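Local structure of toll-like receptor 13 (Mus musculus, 4Z0C) at residues Ile296-Leu306 / Asp321-Leu330; Asn250-Leu261 / Lys280-Val290. The protein recognises bacterial 23S rRNA as an innate immune receptor and signals through MYD88 and TRAF6 to activate NF-kappa-B, this chain being its leucine-rich-repeat ectodomain. One frame throughout, in Å; residues are numbered along the deposited sequence.

Contact 1 of 2, residues Ile296-Leu306 / Asp321-Leu330; sequences IKQLAKCTRLL and DSEFNALPSL. With NAG (2-acetamido-2-deoxy-beta-D-glucopyranose), chain G.
Lys297 meets Asp321 and Glu323 at one end of this packing of a helix and the chain after it against a run of type I turns; Leu327 and Ser329 carry the rest. Lys297 suits a partly exposed position, since its methylenes can lie along the backbone of Glu323 while its extended chain delivers NZ to Asp321 OD2, 3.0 Å away in a salt bridge. The ammonium comes from above the carboxylate, 55° out of its plane, and Glu323 OE1 probably adds to the negative field without touching it. Leu327 is buried and apolar: its CG sits 3.8 Å from Ala300 CB, where the small alanine lets the turn come close, and its CD2 branch reaches back to Leu305 CB. Next to it Ile296 CG2 lies over a face of the Phe324 ring in a CH-pi contact, 4.2 Å from the centroid. At the far end Ser329 turns OG between its own N and carbonyl carbon (chi1 56°), from where it donates a short bond of 2.5 Å to Leu305 O. Its CB lies over one face of the Arg304 guanidinium. Leu327 and Leu330 also pack on Leu308 of strand 307-309, while Leu299 turns to Leu275 of helix 268-275 and Leu284 of strand 283-285.

Contact 2 of 2, residues Asn250-Leu261 / Lys280-Val290; sequences NLRAMDLSNWEL and KLETLVFQKNV. With NAG (2-acetamido-2-deoxy-beta-D-glucopyranose), chain O; NAG (2-acetamido-2-deoxy-beta-D-glucopyranose), chain F.
Val285 and Asp255 meet where strands 253-255 and 283-285 run side by side in parallel, their axes 4.8 Å apart. This middle is the tight part. Arg252 O accepts from both Glu282 N and Thr283 N, Met254 gives its N-H to Thr283 O and takes one from Val285 N, and Leu256 N follows on Val285 O, pairing the polar backbone along the ladder. Ala253 leaves room for Thr283, CB to CB 3.7 Å. Asp255 holds its carboxylate beside the Val285 branches with CG anti to its own N (chi1 -163°); OD1 accepts from Ser257 OG at 2.8 Å, and that hydroxyl in turn receives Gln287 N. OD2 accepts a hydrogen bond from N2 of the chain F NAG at 2.7 Å, and Val285 CG2 lies against the acetyl C8 of the same sugar. These are neighbouring leucine-rich repeats: the LxxLxL positions Leu251, Met254, Leu256 and Leu281, Leu284, Phe286 turn into the solenoid, while Ala253, Asp255, Thr283 and Val285 line its concave side. Leu256 CB touches the edge of the Phe286 ring, whose faces are covered by Leu284 CD2 and Val290 CG1. Beyond the strands Asn258 ND2 reaches Lys288 O, 2.9 Å, and also binds Gly264 O. Arg252 is tied back by NH1 to Asn250 O (3.0 Å), while NH2 runs beside Lys280 CE. The open side is the exposed Lys280 tip, its like charge probably eased by solvent, a water joining Leu251 O to Lys280 N, and Trp259, whose O takes a weak bond from Lys288 NZ.

The two contacts follow one another along the solenoid: strand 283-285 of contact 2 leads into the helix of contact 1, and their centres are 14 Å apart. They meet directly at Leu306 N and Glu282 O, 2.7 Å apart and probably hydrogen-bonded, and where Leu299 and Leu305 pack on Leu284. Both are partly buried, but they are built differently. Contact 2, on the concave strand side, is held by a parallel backbone ladder with its LxxLxL chains turned inward; contact 1, running from the outer helix back toward the strands, relies on side chains, with one salt bridge and one serine-to-carbonyl bond framing an apolar middle. A sugar lies against exposed Arg304 in contact 1, whereas in contact 2 sugars meet Asp255 and Asn289, both buried.

Contact 1 of 2, residues Ile296-Leu306 / Asp321-Leu330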
loop_
_atom_site.group_PDB
_atom_site.type_symbol
_atom_site.label_atom_id
_atom_site.label_comp_id
_atom_site.label_asym_id
_atom_site.label_seq_id
_atom_site.Cartn_x
_atom_site.Cartn_y
_atom_site.Cartn_z
ATOM N N ILE A 296 -43.315 -8.715 12.547
ATOM C CA ILE A 296 -43.304 -8.767 11.087
ATOM C C ILE A 296 -44.516 -9.544 10.590
ATOM O O ILE A 296 -45.109 -9.191 9.577
ATOM C CB ILE A 296 -41.996 -9.416 10.542
ATOM C CG1 ILE A 296 -40.785 -8.529 10.824
ATOM C CG2 ILE A 296 -42.068 -9.680 9.036
ATOM C CD1 ILE A 296 -39.468 -9.220 10.515
ATOM N N LYS A 297 -44.870 -10.609 11.303
ATOM C CA LYS A 297 -46.029 -11.436 10.964
ATOM C C LYS A 297 -47.325 -10.632 11.079
ATOM O O LYS A 297 -48.238 -10.771 10.260
ATOM C CB LYS A 297 -46.102 -12.676 11.869
ATOM C CG LYS A 297 -45.226 -13.851 11.433
ATOM C CD LYS A 297 -45.081 -14.867 12.557
ATOM C CE LYS A 297 -44.296 -16.106 12.114
ATOM N NZ LYS A 297 -44.071 -17.087 13.219
ATOM N N GLN A 298 -47.402 -9.783 12.096
ATOM C CA GLN A 298 -48.582 -8.954 12.266
ATOM C C GLN A 298 -48.674 -7.918 11.152
ATOM O O GLN A 298 -49.720 -7.780 10.512
ATOM C CB GLN A 298 -48.558 -8.261 13.627
ATOM C CG GLN A 298 -48.307 -9.203 14.789
ATOM C CD GLN A 298 -48.460 -8.514 16.128
ATOM O OE1 GLN A 298 -47.534 -8.495 16.941
ATOM N NE2 GLN A 298 -49.644 -7.946 16.371
ATOM N N LEU A 299 -47.558 -7.236 10.900
ATOM C CA LEU A 299 -47.454 -6.237 9.849
ATOM C C LEU A 299 -47.908 -6.810 8.515
ATOM O O LEU A 299 -48.679 -6.181 7.801
ATOM C CB LEU A 299 -46.010 -5.747 9.753
ATOM C CG LEU A 299 -45.661 -4.668 8.728
ATOM C CD1 LEU A 299 -46.552 -3.441 8.881
ATOM C CD2 LEU A 299 -44.195 -4.277 8.873
ATOM N N ALA A 300 -47.465 -8.026 8.209
ATOM C CA ALA A 300 -47.837 -8.702 6.965
ATOM C C ALA A 300 -49.351 -8.823 6.731
ATOM O O ALA A 300 -49.799 -8.948 5.592
ATOM C CB ALA A 300 -47.194 -10.072 6.913
ATOM N N LYS A 301 -50.129 -8.803 7.811
ATOM C CA LYS A 301 -51.588 -8.882 7.727
ATOM C C LYS A 301 -52.238 -7.522 7.453
ATOM O O LYS A 301 -53.177 -7.416 6.669
ATOM C CB LYS A 301 -52.151 -9.497 9.014
ATOM C CG LYS A 301 -52.004 -11.002 9.075
ATOM C CD LYS A 301 -51.503 -11.479 10.428
ATOM C CE LYS A 301 -52.597 -11.555 11.470
ATOM N NZ LYS A 301 -52.153 -12.424 12.606
ATOM N N CYS A 302 -51.692 -6.482 8.076
ATOM C CA CYS A 302 -52.220 -5.128 7.983
ATOM C C CYS A 302 -51.971 -4.448 6.658
ATOM O O CYS A 302 -52.392 -3.309 6.461
ATOM C CB CYS A 302 -51.576 -4.252 9.055
ATOM S SG CYS A 302 -52.169 -4.574 10.713
ATOM N N THR A 303 -51.255 -5.099 5.755
ATOM C CA THR A 303 -50.672 -4.312 4.682
ATOM C C THR A 303 -50.363 -5.073 3.388
ATOM O O THR A 303 -50.357 -6.293 3.368
ATOM C CB THR A 303 -49.434 -3.589 5.230
ATOM O OG1 THR A 303 -49.237 -2.383 4.484
ATOM C CG2 THR A 303 -48.202 -4.498 5.178
ATOM N N ARG A 304 -50.121 -4.348 2.305
ATOM C CA ARG A 304 -49.727 -4.993 1.050
ATOM C C ARG A 304 -48.488 -4.326 0.400
ATOM O O ARG A 304 -48.584 -3.749 -0.682
ATOM C CB ARG A 304 -50.907 -5.003 0.080
ATOM C CG ARG A 304 -50.901 -6.141 -0.917
ATOM C CD ARG A 304 -51.637 -5.740 -2.196
ATOM N NE ARG A 304 -51.455 -6.718 -3.270
ATOM C CZ ARG A 304 -50.608 -6.597 -4.294
ATOM N NH1 ARG A 304 -49.825 -5.525 -4.425
ATOM N NH2 ARG A 304 -50.549 -7.568 -5.198
ATOM N N LEU A 305 -47.331 -4.421 1.058
ATOM C CA LEU A 305 -46.142 -3.660 0.671
ATOM C C LEU A 305 -45.405 -4.190 -0.551
ATOM O O LEU A 305 -45.384 -5.401 -0.791
ATOM C CB LEU A 305 -45.161 -3.570 1.832
ATOM C CG LEU A 305 -45.724 -3.006 3.132
ATOM C CD1 LEU A 305 -44.700 -3.126 4.270
ATOM C CD2 LEU A 305 -46.184 -1.567 2.943
ATOM N N LEU A 306 -44.805 -3.262 -1.310
ATOM C CA LEU A 306 -43.848 -3.582 -2.384
ATOM C C LEU A 306 -42.409 -3.520 -1.860
ATOM O O LEU A 306 -41.558 -4.332 -2.231
ATOM C CB LEU A 306 -43.976 -2.592 -3.548
ATOM C CG LEU A 306 -45.330 -2.554 -4.271
ATOM C CD1 LEU A 306 -45.294 -1.642 -5.529
ATOM C CD2 LEU A 306 -45.763 -3.973 -4.622
ATOM N N ASP A 321 -39.106 -19.017 10.102
ATOM C CA ASP A 321 -40.476 -19.381 10.450
ATOM C C ASP A 321 -41.569 -18.585 9.738
ATOM O O ASP A 321 -42.384 -17.919 10.387
ATOM C CB ASP A 321 -40.663 -19.247 11.959
ATOM C CG ASP A 321 -41.813 -20.053 12.463
ATOM O OD1 ASP A 321 -42.124 -21.089 11.836
ATOM O OD2 ASP A 321 -42.423 -19.629 13.462
ATOM N N SER A 322 -41.554 -18.615 8.408
ATOM C CA SER A 322 -42.636 -18.036 7.619
ATOM C C SER A 322 -42.941 -16.564 7.903
ATOM O O SER A 322 -44.051 -16.112 7.650
ATOM C CB SER A 322 -43.901 -18.890 7.775
ATOM O OG SER A 322 -43.622 -20.253 7.496
ATOM N N GLU A 323 -41.963 -15.818 8.413
ATOM C CA GLU A 323 -42.161 -14.402 8.773
ATOM C C GLU A 323 -42.720 -13.513 7.666
ATOM O O GLU A 323 -43.463 -12.563 7.933
ATOM C CB GLU A 323 -40.867 -13.781 9.313
ATOM C CG GLU A 323 -40.583 -14.098 10.781
ATOM C CD GLU A 323 -39.927 -15.456 11.004
ATOM O OE1 GLU A 323 -39.989 -15.948 12.155
ATOM O OE2 GLU A 323 -39.368 -16.037 10.039
ATOM N N PHE A 324 -42.324 -13.788 6.430
ATOM C CA PHE A 324 -42.669 -12.912 5.320
ATOM C C PHE A 324 -43.733 -13.499 4.421
ATOM O O PHE A 324 -44.132 -12.870 3.439
ATOM C CB PHE A 324 -41.404 -12.563 4.502
ATOM C CG PHE A 324 -40.400 -11.764 5.272
ATOM C CD1 PHE A 324 -40.550 -10.386 5.399
ATOM C CD2 PHE A 324 -39.322 -12.386 5.896
ATOM C CE1 PHE A 324 -39.639 -9.629 6.123
ATOM C CE2 PHE A 324 -38.407 -11.646 6.621
ATOM C CZ PHE A 324 -38.560 -10.262 6.736
ATOM N N ASN A 325 -44.206 -14.694 4.755
ATOM C CA ASN A 325 -45.095 -15.411 3.840
ATOM C C ASN A 325 -46.458 -14.764 3.585
ATOM O O ASN A 325 -47.086 -15.022 2.555
ATOM C CB ASN A 325 -45.200 -16.894 4.195
ATOM C CG ASN A 325 -43.910 -17.649 3.888
ATOM O OD1 ASN A 325 -43.069 -17.177 3.113
ATOM N ND2 ASN A 325 -43.747 -18.822 4.493
ATOM N N ALA A 326 -46.915 -13.923 4.507
ATOM C CA ALA A 326 -48.153 -13.186 4.285
ATOM C C ALA A 326 -47.872 -11.881 3.531
ATOM O O ALA A 326 -48.737 -11.010 3.415
ATOM C CB ALA A 326 -48.866 -12.914 5.602
ATOM N N LEU A 327 -46.656 -11.751 3.014
ATOM C CA LEU A 327 -46.284 -10.578 2.232
ATOM C C LEU A 327 -45.812 -10.895 0.810
ATOM O O LEU A 327 -44.778 -10.399 0.381
ATOM C CB LEU A 327 -45.221 -9.768 2.977
ATOM C CG LEU A 327 -45.757 -8.583 3.782
ATOM C CD1 LEU A 327 -44.727 -7.998 4.726
ATOM C CD2 LEU A 327 -46.253 -7.496 2.823
ATOM N N PRO A 328 -46.585 -11.699 0.055
ATOM C CA PRO A 328 -46.090 -12.112 -1.266
ATOM C C PRO A 328 -45.961 -10.958 -2.269
ATOM O O PRO A 328 -45.442 -11.164 -3.366
ATOM C CB PRO A 328 -47.170 -13.091 -1.741
ATOM C CG PRO A 328 -48.417 -12.611 -1.078
ATOM C CD PRO A 328 -47.985 -12.128 0.277
ATOM N N SER A 329 -46.439 -9.770 -1.911
ATOM C CA SER A 329 -46.359 -8.623 -2.809
ATOM C C SER A 329 -44.954 -8.007 -2.857
ATOM O O SER A 329 -44.649 -7.248 -3.781
ATOM C CB SER A 329 -47.361 -7.550 -2.411
ATOM O OG SER A 329 -47.169 -7.155 -1.063
ATOM N N LEU A 330 -44.123 -8.317 -1.860
ATOM C CA LEU A 330 -42.779 -7.728 -1.738
ATOM C C LEU A 330 -41.912 -7.808 -2.986
ATOM O O LEU A 330 -41.686 -8.893 -3.537
ATOM C CB LEU A 330 -42.006 -8.333 -0.565
ATOM C CG LEU A 330 -42.297 -7.726 0.804
ATOM C CD1 LEU A 330 -41.552 -8.505 1.877
ATOM C CD2 LEU A 330 -41.888 -6.257 0.820
HETATM C C1 NAG G . -46.195 -10.402 -8.849
HETATM C C2 NAG G . -47.609 -9.997 -8.391
HETATM C C3 NAG G . -48.602 -10.010 -9.562
HETATM C C4 NAG G . -48.035 -9.288 -10.788
HETATM C C5 NAG G . -46.617 -9.776 -11.118
HETATM C C6 NAG G . -45.959 -9.140 -12.369
HETATM C C7 NAG G . -48.485 -10.347 -6.111
HETATM C C8 NAG G . -48.720 -11.323 -5.004
HETATM N N2 NAG G . -48.079 -10.837 -7.289
HETATM O O3 NAG G . -49.828 -9.414 -9.190
HETATM O O4 NAG G . -48.907 -9.494 -11.881
HETATM O O5 NAG G . -45.799 -9.629 -9.973
HETATM O O6 NAG G . -45.668 -7.748 -12.317
HETATM O O7 NAG G . -48.684 -9.158 -5.887
#

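Contact 2 of 2, residues Asn250-Leu261 / Lys280-Val290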
loop_
_atom_site.group_PDB
_atom_site.type_symbol
_atom_site.label_atom_id
_atom_site.label_comp_id
_atom_site.label_asym_id
_atom_site.label_seq_id
_atom_site.Cartn_x
_atom_site.Cartn_y
_atom_site.Cartn_z
ATOM N N ASN A 250 -53.872 9.255 0.133
ATOM C CA ASN A 250 -52.955 9.231 -1.002
ATOM C C ASN A 250 -51.533 8.743 -0.682
ATOM O O ASN A 250 -50.695 8.677 -1.566
ATOM C CB ASN A 250 -52.901 10.601 -1.685
ATOM C CG ASN A 250 -54.020 10.787 -2.691
ATOM O OD1 ASN A 250 -54.307 9.891 -3.490
ATOM N ND2 ASN A 250 -54.670 11.951 -2.651
ATOM N N LEU A 251 -51.278 8.407 0.576
ATOM C CA LEU A 251 -49.944 8.061 1.019
ATOM C C LEU A 251 -49.419 6.779 0.350
ATOM O O LEU A 251 -50.099 5.753 0.332
ATOM C CB LEU A 251 -49.903 7.947 2.544
ATOM C CG LEU A 251 -48.534 8.296 3.151
ATOM C CD1 LEU A 251 -48.254 9.782 3.011
ATOM C CD2 LEU A 251 -48.425 7.860 4.603
ATOM N N ARG A 252 -48.220 6.864 -0.228
ATOM C CA ARG A 252 -47.574 5.711 -0.862
ATOM C C ARG A 252 -46.422 5.145 -0.018
ATOM O O ARG A 252 -46.072 3.965 -0.124
ATOM C CB ARG A 252 -47.033 6.093 -2.242
ATOM C CG ARG A 252 -47.963 5.812 -3.407
ATOM C CD ARG A 252 -48.889 6.956 -3.632
ATOM N NE ARG A 252 -49.680 6.790 -4.848
ATOM C CZ ARG A 252 -50.574 7.674 -5.284
ATOM N NH1 ARG A 252 -50.808 8.790 -4.600
ATOM N NH2 ARG A 252 -51.239 7.441 -6.407
ATOM N N ALA A 253 -45.839 5.987 0.828
ATOM C CA ALA A 253 -44.645 5.612 1.567
ATOM C C ALA A 253 -44.664 6.260 2.940
ATOM O O ALA A 253 -45.067 7.421 3.090
ATOM C CB ALA A 253 -43.360 6.008 0.782
ATOM N N MET A 254 -44.232 5.500 3.942
ATOM C CA MET A 254 -44.150 6.010 5.299
ATOM C C MET A 254 -42.852 5.585 5.946
ATOM O O MET A 254 -42.328 4.504 5.673
ATOM C CB MET A 254 -45.319 5.494 6.143
ATOM C CG MET A 254 -45.509 6.286 7.422
ATOM S SD MET A 254 -47.153 6.120 8.106
ATOM C CE MET A 254 -47.055 7.286 9.456
ATOM N N ASP A 255 -42.347 6.431 6.832
ATOM C CA ASP A 255 -41.151 6.088 7.567
ATOM C C ASP A 255 -41.467 6.243 9.044
ATOM O O ASP A 255 -41.709 7.351 9.516
ATOM C CB ASP A 255 -39.964 6.991 7.150
ATOM C CG ASP A 255 -38.600 6.411 7.573
ATOM O OD1 ASP A 255 -38.550 5.605 8.534
ATOM O OD2 ASP A 255 -37.568 6.781 6.963
ATOM N N LEU A 256 -41.459 5.129 9.769
ATOM C CA LEU A 256 -41.779 5.115 11.192
ATOM C C LEU A 256 -40.621 4.658 12.099
ATOM O O LEU A 256 -40.851 4.177 13.218
ATOM C CB LEU A 256 -43.013 4.227 11.435
ATOM C CG LEU A 256 -44.361 4.790 10.966
ATOM C CD1 LEU A 256 -45.458 3.767 11.138
ATOM C CD2 LEU A 256 -44.680 6.046 11.751
ATOM N N SER A 257 -39.387 4.786 11.620
ATOM C CA SER A 257 -38.214 4.315 12.376
ATOM C C SER A 257 -37.991 5.055 13.698
ATOM O O SER A 257 -38.318 6.227 13.826
ATOM C CB SER A 257 -36.957 4.463 11.514
ATOM O OG SER A 257 -37.137 3.880 10.228
ATOM N N ASN A 258 -37.399 4.381 14.673
ATOM C CA ASN A 258 -37.022 5.047 15.918
ATOM C C ASN A 258 -35.816 5.948 15.683
ATOM O O ASN A 258 -35.118 5.792 14.682
ATOM C CB ASN A 258 -36.644 4.015 16.980
ATOM C CG ASN A 258 -37.820 3.207 17.447
ATOM O OD1 ASN A 258 -38.957 3.681 17.438
ATOM N ND2 ASN A 258 -37.559 1.964 17.852
ATOM N N TRP A 259 -35.527 6.836 16.632
ATOM C CA TRP A 259 -34.265 7.564 16.594
ATOM C C TRP A 259 -33.127 6.632 17.010
ATOM O O TRP A 259 -32.128 6.514 16.298
ATOM C CB TRP A 259 -34.284 8.781 17.515
ATOM C CG TRP A 259 -33.126 9.704 17.267
ATOM C CD1 TRP A 259 -31.832 9.353 16.999
ATOM C CD2 TRP A 259 -33.172 11.135 17.204
ATOM N NE1 TRP A 259 -31.067 10.473 16.799
ATOM C CE2 TRP A 259 -31.863 11.582 16.917
ATOM C CE3 TRP A 259 -34.191 12.086 17.374
ATOM C CZ2 TRP A 259 -31.545 12.942 16.796
ATOM C CZ3 TRP A 259 -33.872 13.434 17.257
ATOM C CH2 TRP A 259 -32.561 13.849 16.970
ATOM N N GLU A 260 -33.292 6.002 18.176
ATOM C CA GLU A 260 -32.331 5.049 18.734
ATOM C C GLU A 260 -32.990 3.718 19.100
ATOM O O GLU A 260 -34.206 3.635 19.262
ATOM C CB GLU A 260 -31.642 5.629 19.975
ATOM C CG GLU A 260 -30.709 6.788 19.699
ATOM C CD GLU A 260 -29.579 6.415 18.746
ATOM O OE1 GLU A 260 -29.196 5.221 18.715
ATOM O OE2 GLU A 260 -29.072 7.318 18.035
ATOM N N LEU A 261 -32.168 2.684 19.214
ATOM C CA LEU A 261 -32.624 1.343 19.535
ATOM C C LEU A 261 -33.322 1.316 20.896
ATOM O O LEU A 261 -34.296 0.576 21.086
ATOM C CB LEU A 261 -31.429 0.364 19.508
ATOM C CG LEU A 261 -30.637 0.274 18.192
ATOM C CD1 LEU A 261 -29.416 -0.666 18.292
ATOM C CD2 LEU A 261 -31.528 -0.165 17.052
ATOM N N LYS A 280 -53.126 2.974 -0.514
ATOM C CA LYS A 280 -52.104 3.218 -1.521
ATOM C C LYS A 280 -50.682 2.978 -0.964
ATOM O O LYS A 280 -49.699 3.100 -1.681
ATOM C CB LYS A 280 -52.237 4.634 -2.074
ATOM C CG LYS A 280 -53.473 4.869 -2.936
ATOM C CD LYS A 280 -53.412 4.030 -4.195
ATOM C CE LYS A 280 -53.454 4.899 -5.444
ATOM N NZ LYS A 280 -53.218 4.094 -6.685
ATOM N N LEU A 281 -50.587 2.651 0.318
ATOM C CA LEU A 281 -49.303 2.470 0.970
ATOM C C LEU A 281 -48.562 1.283 0.358
ATOM O O LEU A 281 -49.088 0.181 0.312
ATOM C CB LEU A 281 -49.495 2.255 2.469
ATOM C CG LEU A 281 -48.181 2.138 3.244
ATOM C CD1 LEU A 281 -47.467 3.484 3.340
ATOM C CD2 LEU A 281 -48.407 1.539 4.631
ATOM N N GLU A 282 -47.361 1.509 -0.150
ATOM C CA GLU A 282 -46.588 0.391 -0.706
ATOM C C GLU A 282 -45.128 0.314 -0.226
ATOM O O GLU A 282 -44.466 -0.715 -0.372
ATOM C CB GLU A 282 -46.711 0.366 -2.230
ATOM C CG GLU A 282 -46.157 1.568 -2.942
ATOM C CD GLU A 282 -46.728 1.689 -4.351
ATOM O OE1 GLU A 282 -47.835 1.142 -4.584
ATOM O OE2 GLU A 282 -46.082 2.323 -5.217
ATOM N N THR A 283 -44.673 1.379 0.420
ATOM C CA THR A 283 -43.331 1.439 0.966
ATOM C C THR A 283 -43.390 1.775 2.446
ATOM O O THR A 283 -43.991 2.782 2.847
ATOM C CB THR A 283 -42.478 2.496 0.254
ATOM O OG1 THR A 283 -42.137 2.040 -1.063
ATOM C CG2 THR A 283 -41.207 2.777 1.031
ATOM N N LEU A 284 -42.790 0.902 3.256
ATOM C CA LEU A 284 -42.682 1.127 4.690
ATOM C C LEU A 284 -41.237 0.979 5.154
ATOM O O LEU A 284 -40.647 -0.104 5.067
ATOM C CB LEU A 284 -43.611 0.175 5.470
ATOM C CG LEU A 284 -43.488 0.308 6.988
ATOM C CD1 LEU A 284 -43.860 1.707 7.436
ATOM C CD2 LEU A 284 -44.308 -0.737 7.710
ATOM N N VAL A 285 -40.679 2.082 5.643
ATOM C CA VAL A 285 -39.364 2.073 6.248
ATOM C C VAL A 285 -39.520 1.965 7.770
ATOM O O VAL A 285 -40.112 2.825 8.425
ATOM C CB VAL A 285 -38.536 3.294 5.795
ATOM C CG1 VAL A 285 -37.120 3.241 6.371
ATOM C CG2 VAL A 285 -38.448 3.309 4.266
ATOM N N PHE A 286 -38.964 0.897 8.324
ATOM C CA PHE A 286 -39.345 0.409 9.645
ATOM C C PHE A 286 -38.090 -0.035 10.415
ATOM O O PHE A 286 -37.857 -1.225 10.616
ATOM C CB PHE A 286 -40.316 -0.764 9.452
ATOM C CG PHE A 286 -41.401 -0.851 10.488
ATOM C CD1 PHE A 286 -42.124 0.276 10.853
ATOM C CD2 PHE A 286 -41.727 -2.076 11.066
ATOM C CE1 PHE A 286 -43.130 0.195 11.802
ATOM C CE2 PHE A 286 -42.732 -2.169 12.010
ATOM C CZ PHE A 286 -43.434 -1.030 12.377
ATOM N N GLN A 287 -37.310 0.948 10.865
ATOM C CA GLN A 287 -35.944 0.734 11.333
ATOM C C GLN A 287 -35.618 1.029 12.796
ATOM O O GLN A 287 -36.312 1.782 13.468
ATOM C CB GLN A 287 -34.979 1.569 10.489
ATOM C CG GLN A 287 -34.938 1.204 9.038
ATOM C CD GLN A 287 -33.809 1.929 8.337
ATOM O OE1 GLN A 287 -33.323 2.951 8.829
ATOM N NE2 GLN A 287 -33.340 1.373 7.224
ATOM N N LYS A 288 -34.506 0.444 13.248
ATOM C CA LYS A 288 -33.922 0.731 14.560
ATOM C C LYS A 288 -34.722 0.173 15.740
ATOM O O LYS A 288 -35.151 0.907 16.626
ATOM C CB LYS A 288 -33.577 2.226 14.738
ATOM C CG LYS A 288 -32.394 2.676 13.877
ATOM C CD LYS A 288 -31.944 4.107 14.191
ATOM C CE LYS A 288 -31.104 4.706 13.056
ATOM N NZ LYS A 288 -30.773 6.153 13.260
ATOM N N ASN A 289 -34.893 -1.143 15.734
ATOM C CA ASN A 289 -35.410 -1.846 16.898
ATOM C C ASN A 289 -36.864 -1.493 17.132
ATOM O O ASN A 289 -37.331 -1.280 18.255
ATOM C CB ASN A 289 -34.554 -1.516 18.116
ATOM C CG ASN A 289 -34.908 -2.323 19.315
ATOM O OD1 ASN A 289 -35.258 -3.505 19.222
ATOM N ND2 ASN A 289 -34.861 -1.670 20.470
ATOM N N VAL A 290 -37.581 -1.461 16.027
ATOM C CA VAL A 290 -38.959 -1.052 16.032
ATOM C C VAL A 290 -39.851 -2.313 16.130
ATOM O O VAL A 290 -40.990 -2.245 16.563
ATOM C CB VAL A 290 -39.205 -0.161 14.777
ATOM C CG1 VAL A 290 -40.241 -0.753 13.857
ATOM C CG2 VAL A 290 -39.579 1.239 15.198
HETATM C C1 NAG O . -35.149 -4.023 22.174
HETATM C C2 NAG O . -34.089 -3.246 22.923
HETATM C C3 NAG O . -34.200 -3.743 24.352
HETATM C C4 NAG O . -35.631 -3.480 24.867
HETATM C C5 NAG O . -36.736 -3.686 23.800
HETATM C C6 NAG O . -38.003 -2.883 24.082
HETATM C C7 NAG O . -31.890 -2.475 22.198
HETATM C C8 NAG O . -30.703 -2.771 21.341
HETATM N N2 NAG O . -32.792 -3.441 22.302
HETATM O O3 NAG O . -33.215 -3.108 25.137
HETATM O O4 NAG O . -35.889 -4.327 25.975
HETATM O O5 NAG O . -36.339 -3.352 22.478
HETATM O O6 NAG O . -38.908 -3.094 23.020
HETATM O O7 NAG O . -31.978 -1.397 22.771
HETATM C C1 NAG F . -36.572 9.990 6.229
HETATM C C2 NAG F . -36.019 9.180 5.064
HETATM C C3 NAG F . -34.654 8.572 5.392
HETATM C C4 NAG F . -33.742 9.641 5.969
HETATM C C5 NAG F . -34.453 10.168 7.209
HETATM C C6 NAG F . -33.608 11.081 8.079
HETATM C C7 NAG F . -37.416 8.059 3.502
HETATM C C8 NAG F . -38.306 6.905 3.147
HETATM N N2 NAG F . -36.967 8.135 4.745
HETATM O O3 NAG F . -34.082 7.981 4.251
HETATM O O4 NAG F . -32.470 9.105 6.238
HETATM O O5 NAG F . -35.577 10.865 6.730
HETATM O O6 NAG F . -32.870 11.907 7.209
HETATM O O7 NAG F . -37.095 8.906 2.673
HETATM O O HOH W 1 -52.793 4.978 1.047
#